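PDB 6EIB: sensory box/GGDEF family protein from Vibrio cholerae serotype O1, which catalyses the condensation of two GTP molecules into cyclic di-GMP through its magnesium-dependent GGEEF domain, and is involved in biofilm formation. Local coordinates for residues Ile136-Asp141 with Cys156-Ser161; Arg11-Asp16 with Glu81-Leu86. All blocks are in the same frame, centred on the assembly; numbering follows the deposited sequence. Where two conformers were deposited one is given.

Contact 1 (Ile136-Asp141 with Cys156-Ser161); sequences IYRRSD and CIYRQS. With SO4 (sulfate ion), chain G.
In the last beta-alpha-beta unit of the GGDEF domain, made of strand 119-125, helix 133-148 and strand 154-157, R139 of the helix packs on Y158, just beyond the final strand. The two side chains cross at about a right angle, and the aliphatic part of R139 lies over one face of the phenol ring. R139 CG stands almost above the centre in a CH-pi contact, 3.8 Å from the centroid of the Y158 ring and 9° off its normal, while R139 CD moves toward the rim, 3.5 Å from Y158 CE1. The R139 chain then bends at chi3 (-60°), and its guanidinium, tilted against the ring, is held by a salt bridge to D130 and hydrogen bonds to S124 and S125. A buried arginine thus gives its methylenes to the ring and its charge to other partners. Q142, A143 and K146, further along helix 133-148, also touch Y158.

At the surface, a sulfate probably taken from the crystallisation liquor links the two segments. R138 reaches it through a chain extended from CG to NE, and R138 NH2 donates to sulfate O1 at 2.8 Å, with a weak bond to O3. The same oxygen, O1, lies in the plane of the Y158 ring at its edge and accepts a hydrogen bond from Y158 OH at 2.9 Å.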
# COMPACT_ATOMS: atom_id res chain seq x y z
N ILE A 136 -3.79 -8.08 11.04
CA ILE A 136 -2.94 -8.02 9.83
C ILE A 136 -2.40 -6.60 9.63
O ILE A 136 -1.20 -6.41 9.44
CB ILE A 136 -3.71 -8.46 8.57
CG1 ILE A 136 -4.24 -9.89 8.75
CG2 ILE A 136 -2.79 -8.44 7.31
CD1 ILE A 136 -5.03 -10.45 7.49
N TYR A 137 -3.30 -5.62 9.69
CA TYR A 137 -2.91 -4.22 9.52
C TYR A 137 -1.84 -3.80 10.52
O TYR A 137 -0.90 -3.06 10.17
CB TYR A 137 -4.14 -3.28 9.70
CG TYR A 137 -3.70 -1.82 9.62
CD1 TYR A 137 -3.39 -1.26 8.38
CD2 TYR A 137 -3.47 -1.06 10.76
CE1 TYR A 137 -2.93 0.07 8.27
CE2 TYR A 137 -2.99 0.27 10.66
CZ TYR A 137 -2.73 0.82 9.40
OH TYR A 137 -2.26 2.13 9.24
N ARG A 138 -1.96 -4.27 11.76
CA ARG A 138 -0.95 -3.98 12.78
C ARG A 138 0.45 -4.41 12.32
O ARG A 138 1.45 -3.70 12.54
CB ARG A 138 -1.32 -4.67 14.10
CG ARG A 138 -0.24 -4.62 15.09
CD ARG A 138 -0.61 -5.37 16.33
NE ARG A 138 0.49 -5.28 17.28
CZ ARG A 138 1.48 -6.15 17.32
NH1 ARG A 138 1.47 -7.19 16.48
NH2 ARG A 138 2.45 -6.00 18.21
N ARG A 139 0.53 -5.57 11.67
CA ARG A 139 1.83 -6.08 11.22
C ARG A 139 2.33 -5.33 9.97
O ARG A 139 3.51 -5.01 9.88
CB ARG A 139 1.76 -7.59 10.95
CG ARG A 139 1.61 -8.45 12.22
CD ARG A 139 1.77 -9.89 11.90
NE ARG A 139 0.75 -10.30 10.94
CZ ARG A 139 -0.38 -10.94 11.29
NH1 ARG A 139 -0.59 -11.26 12.56
NH2 ARG A 139 -1.26 -11.29 10.36
N SER A 140 1.46 -5.03 9.01
CA SER A 140 1.94 -4.29 7.84
C SER A 140 2.28 -2.87 8.25
O SER A 140 3.23 -2.29 7.75
CB SER A 140 0.96 -4.32 6.66
OG SER A 140 -0.27 -3.66 6.92
N ASP A 141 1.49 -2.29 9.16
CA ASP A 141 1.75 -0.94 9.63
C ASP A 141 3.09 -0.90 10.35
O ASP A 141 3.88 0.05 10.18
CB ASP A 141 0.60 -0.45 10.53
CG ASP A 141 0.67 1.05 10.87
OD1 ASP A 141 1.16 1.84 10.03
OD2 ASP A 141 0.25 1.44 12.00
N CYS A 156 9.69 -3.17 3.76
CA CYS A 156 9.97 -4.18 4.77
C CYS A 156 8.84 -5.21 4.86
O CYS A 156 7.67 -4.87 4.78
CB CYS A 156 10.17 -3.55 6.16
SG CYS A 156 11.85 -2.97 6.46
N ILE A 157 9.21 -6.47 5.05
CA ILE A 157 8.20 -7.48 5.35
C ILE A 157 8.16 -7.68 6.87
O ILE A 157 9.20 -7.67 7.54
CB ILE A 157 8.50 -8.78 4.63
CG1 ILE A 157 7.36 -9.78 4.80
CG2 ILE A 157 9.77 -9.38 5.12
CD1 ILE A 157 7.54 -10.94 3.84
N TYR A 158 6.98 -7.80 7.46
CA TYR A 158 6.94 -8.04 8.90
C TYR A 158 7.47 -9.41 9.30
O TYR A 158 7.05 -10.42 8.75
CB TYR A 158 5.53 -7.89 9.45
CG TYR A 158 5.44 -8.17 10.93
CD1 TYR A 158 5.24 -9.47 11.41
CD2 TYR A 158 5.57 -7.15 11.86
CE1 TYR A 158 5.16 -9.74 12.75
CE2 TYR A 158 5.50 -7.41 13.22
CZ TYR A 158 5.30 -8.71 13.66
OH TYR A 158 5.22 -8.99 15.00
N ARG A 159 8.35 -9.42 10.30
CA ARG A 159 8.80 -10.63 10.97
C ARG A 159 8.73 -10.42 12.48
O ARG A 159 8.92 -9.31 12.98
CB ARG A 159 10.22 -11.03 10.55
CG ARG A 159 10.34 -11.47 9.10
CD ARG A 159 9.34 -12.59 8.82
NE ARG A 159 9.38 -13.02 7.42
CZ ARG A 159 8.45 -13.78 6.84
NH1 ARG A 159 7.39 -14.21 7.53
NH2 ARG A 159 8.59 -14.11 5.56
N GLN A 160 8.49 -11.51 13.20
CA GLN A 160 8.39 -11.49 14.65
C GLN A 160 9.78 -11.67 15.23
O GLN A 160 10.00 -11.49 16.43
CB GLN A 160 7.46 -12.62 15.12
CG GLN A 160 7.16 -12.69 16.61
CD GLN A 160 6.24 -11.58 17.06
OE1 GLN A 160 6.70 -10.48 17.39
NE2 GLN A 160 4.93 -11.84 17.06
N SER A 161 10.74 -11.98 14.36
CA SER A 161 12.14 -12.11 14.76
C SER A 161 12.74 -10.78 15.24
O SER A 161 12.09 -9.72 15.20
CB SER A 161 12.96 -12.66 13.59
OG SER A 161 13.31 -11.62 12.69
S SO4 G . 5.24 -7.76 18.27
O1 SO4 G . 4.85 -6.99 17.10
O2 SO4 G . 6.68 -7.97 18.23
O3 SO4 G . 4.91 -7.00 19.48
O4 SO4 G . 4.54 -9.04 18.25

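Contact 2 (Arg11-Asp16 with Glu81-Leu86); sequences RKLWAD and EFIIVL. With EDO (1,2-ethanediol), chain L.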
# COMPACT_ATOMS: atom_id res chain seq x y z
N ARG A 11 -13.97 3.46 2.86
CA ARG A 11 -15.09 2.70 3.38
C ARG A 11 -15.21 1.31 2.74
O ARG A 11 -15.41 0.31 3.44
CB ARG A 11 -16.37 3.50 3.17
CG ARG A 11 -17.58 2.82 3.65
CD ARG A 11 -18.82 3.67 3.39
NE ARG A 11 -19.80 3.44 4.45
CZ ARG A 11 -20.41 4.40 5.13
NH1 ARG A 11 -20.19 5.68 4.87
NH2 ARG A 11 -21.29 4.06 6.07
N LYS A 12 -15.12 1.24 1.41
CA LYS A 12 -15.27 -0.03 0.69
C LYS A 12 -14.11 -0.96 1.00
O LYS A 12 -14.24 -2.19 1.02
CB LYS A 12 -15.32 0.21 -0.81
CG LYS A 12 -16.64 0.59 -1.37
CD LYS A 12 -16.40 1.42 -2.63
CE LYS A 12 -17.65 2.17 -3.07
NZ LYS A 12 -17.33 3.03 -4.26
N LEU A 13 -12.94 -0.35 1.17
CA LEU A 13 -11.73 -1.11 1.44
C LEU A 13 -11.89 -1.93 2.70
O LEU A 13 -11.61 -3.15 2.71
CB LEU A 13 -10.49 -0.19 1.54
CG LEU A 13 -9.13 -0.89 1.74
CD1 LEU A 13 -8.87 -1.31 3.17
CD2 LEU A 13 -8.99 -2.13 0.80
N TRP A 14 -12.26 -1.27 3.80
CA TRP A 14 -12.31 -2.00 5.05
C TRP A 14 -13.32 -3.14 4.98
O TRP A 14 -13.06 -4.24 5.47
CB TRP A 14 -12.64 -1.09 6.22
CG TRP A 14 -11.59 -0.04 6.55
CD1 TRP A 14 -11.81 1.31 6.65
CD2 TRP A 14 -10.20 -0.25 6.86
NE1 TRP A 14 -10.64 1.96 7.00
CE2 TRP A 14 -9.64 1.03 7.15
CE3 TRP A 14 -9.37 -1.38 6.93
CZ2 TRP A 14 -8.31 1.20 7.49
CZ3 TRP A 14 -8.02 -1.19 7.28
CH2 TRP A 14 -7.51 0.09 7.56
N ALA A 15 -14.47 -2.87 4.38
CA ALA A 15 -15.50 -3.91 4.23
C ALA A 15 -15.01 -5.04 3.32
O ALA A 15 -15.24 -6.20 3.62
CB ALA A 15 -16.81 -3.33 3.69
N ASP A 16 -14.38 -4.71 2.19
CA ASP A 16 -13.85 -5.76 1.32
C ASP A 16 -12.77 -6.56 2.05
O ASP A 16 -12.70 -7.80 1.95
CB ASP A 16 -13.30 -5.17 0.01
CG ASP A 16 -14.40 -4.74 -0.96
OD1 ASP A 16 -15.52 -5.27 -0.84
OD2 ASP A 16 -14.16 -3.88 -1.83
N GLU A 81 -1.45 7.64 3.00
CA GLU A 81 -1.23 6.23 3.30
C GLU A 81 -2.26 5.40 2.55
O GLU A 81 -3.44 5.73 2.53
CB GLU A 81 -1.31 5.92 4.81
CG GLU A 81 -0.90 4.45 5.15
CD GLU A 81 -1.16 4.08 6.64
OE1 GLU A 81 -1.04 5.01 7.47
OE2 GLU A 81 -1.52 2.89 6.95
N PHE A 82 -1.79 4.34 1.94
CA PHE A 82 -2.64 3.41 1.20
C PHE A 82 -2.50 2.04 1.75
O PHE A 82 -1.49 1.70 2.39
CB PHE A 82 -2.29 3.38 -0.30
CG PHE A 82 -2.65 4.62 -1.03
CD1 PHE A 82 -1.80 5.74 -1.01
CD2 PHE A 82 -3.84 4.70 -1.73
CE1 PHE A 82 -2.14 6.90 -1.69
CE2 PHE A 82 -4.20 5.84 -2.41
CZ PHE A 82 -3.34 6.95 -2.40
N ILE A 83 -3.51 1.24 1.47
CA ILE A 83 -3.43 -0.16 1.78
C ILE A 83 -3.85 -0.93 0.53
O ILE A 83 -4.78 -0.53 -0.17
CB ILE A 83 -4.34 -0.45 2.98
CG1 ILE A 83 -4.29 -1.91 3.43
CG2 ILE A 83 -5.75 -0.14 2.62
CD1 ILE A 83 -5.03 -2.07 4.81
N ILE A 84 -3.12 -2.00 0.24
CA ILE A 84 -3.49 -2.92 -0.83
C ILE A 84 -3.70 -4.29 -0.24
O ILE A 84 -2.84 -4.82 0.46
CB ILE A 84 -2.43 -2.97 -1.92
CG1 ILE A 84 -2.20 -1.56 -2.46
CG2 ILE A 84 -2.86 -3.90 -3.09
CD1 ILE A 84 -0.96 -1.48 -3.33
N VAL A 85 -4.85 -4.88 -0.55
CA VAL A 85 -5.17 -6.20 -0.06
C VAL A 85 -5.20 -7.17 -1.19
O VAL A 85 -5.90 -6.93 -2.18
CB VAL A 85 -6.54 -6.21 0.67
CG1 VAL A 85 -6.96 -7.66 1.05
CG2 VAL A 85 -6.48 -5.28 1.90
N LEU A 86 -4.42 -8.25 -1.08
CA LEU A 86 -4.30 -9.20 -2.20
C LEU A 86 -4.84 -10.59 -1.84
O LEU A 86 -4.24 -11.30 -1.04
CB LEU A 86 -2.84 -9.34 -2.66
CG LEU A 86 -1.98 -8.18 -3.17
CD1 LEU A 86 -0.53 -8.62 -3.27
CD2 LEU A 86 -2.38 -7.78 -4.57
C1 EDO L . -20.77 4.71 9.12
O1 EDO L . -19.67 5.04 8.27
C2 EDO L . -21.85 5.78 9.00
O2 EDO L . -22.58 5.60 7.78
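Helix 10-27 packs on one face of the central mixed sheet of the GGDEF domain, beside helix 133-148, and L13 and W14 of its first turns meet I83 and V85 of strand 81-87. The strand opens with E81 and F82, the last two residues of the GGEEF signature, whose first three lie in the turn after strand 73-76. The short helix and strand segments run in roughly the same direction, 35° apart, with their axes 9.9 Å from each other at closest approach. Apolar side chains alone bridge that spacing.

L13 and I83 carry most of the contact. L13 CG is anti to the backbone N (chi1 -177°), and the isopropyl fork reaches the strand with one methyl for each of two residues. L13 CD1 presses on I83 CG2 at 3.4 Å, a tight carbon pair, and L13 CG lies 3.6 Å from that same methyl. The other branch goes to the next residue on this face of the strand, L13 CD2 standing 4.2 Å from V85 CG2, a looser contact.

While I83 CG2 takes L13, the longer arm is extended, CG1 anti to the backbone N, and I83 CD1 comes 4.0 Å from W14 CZ3 on the six-membered ring of the indole. W14 leaves the helix pointing away from the strand, and only the far end of its side chain returns to it. L13 CD1 also lies over one face of this indole, displaced toward the rim, so the same methyl meets both I83 and W14.

F73 of edge strand 73-76 touches L13, V77 touches W14 and I83, and on strand 31-38 C33 touches I83 and L31 touches V85. F82 and I84 are directed to the opposite face, where they meet L57, L60 and F64 of helix 50-67.

Overall arrangement
Both contacts belong to helices lying on the same sheet: contact 2 sets helix 10-27 directly on the inner strand 81-87, and contact 1 ties helix 133-148 to the chain just past edge strand 154-157. Contact 2 is wholly apolar across its segments and lies nearer the centre of the domain. Contact 1 is buried at its arginine-tyrosine core but runs out to a polar, sulfate-bound surface. Their centres are 16 Å apart, yet they meet between strand 81-87 and helix 133-148, where Y137 OH is 2.5 Å from E81 OE2, a probable hydrogen bond, and the Y137 ring packs against I83 CD1.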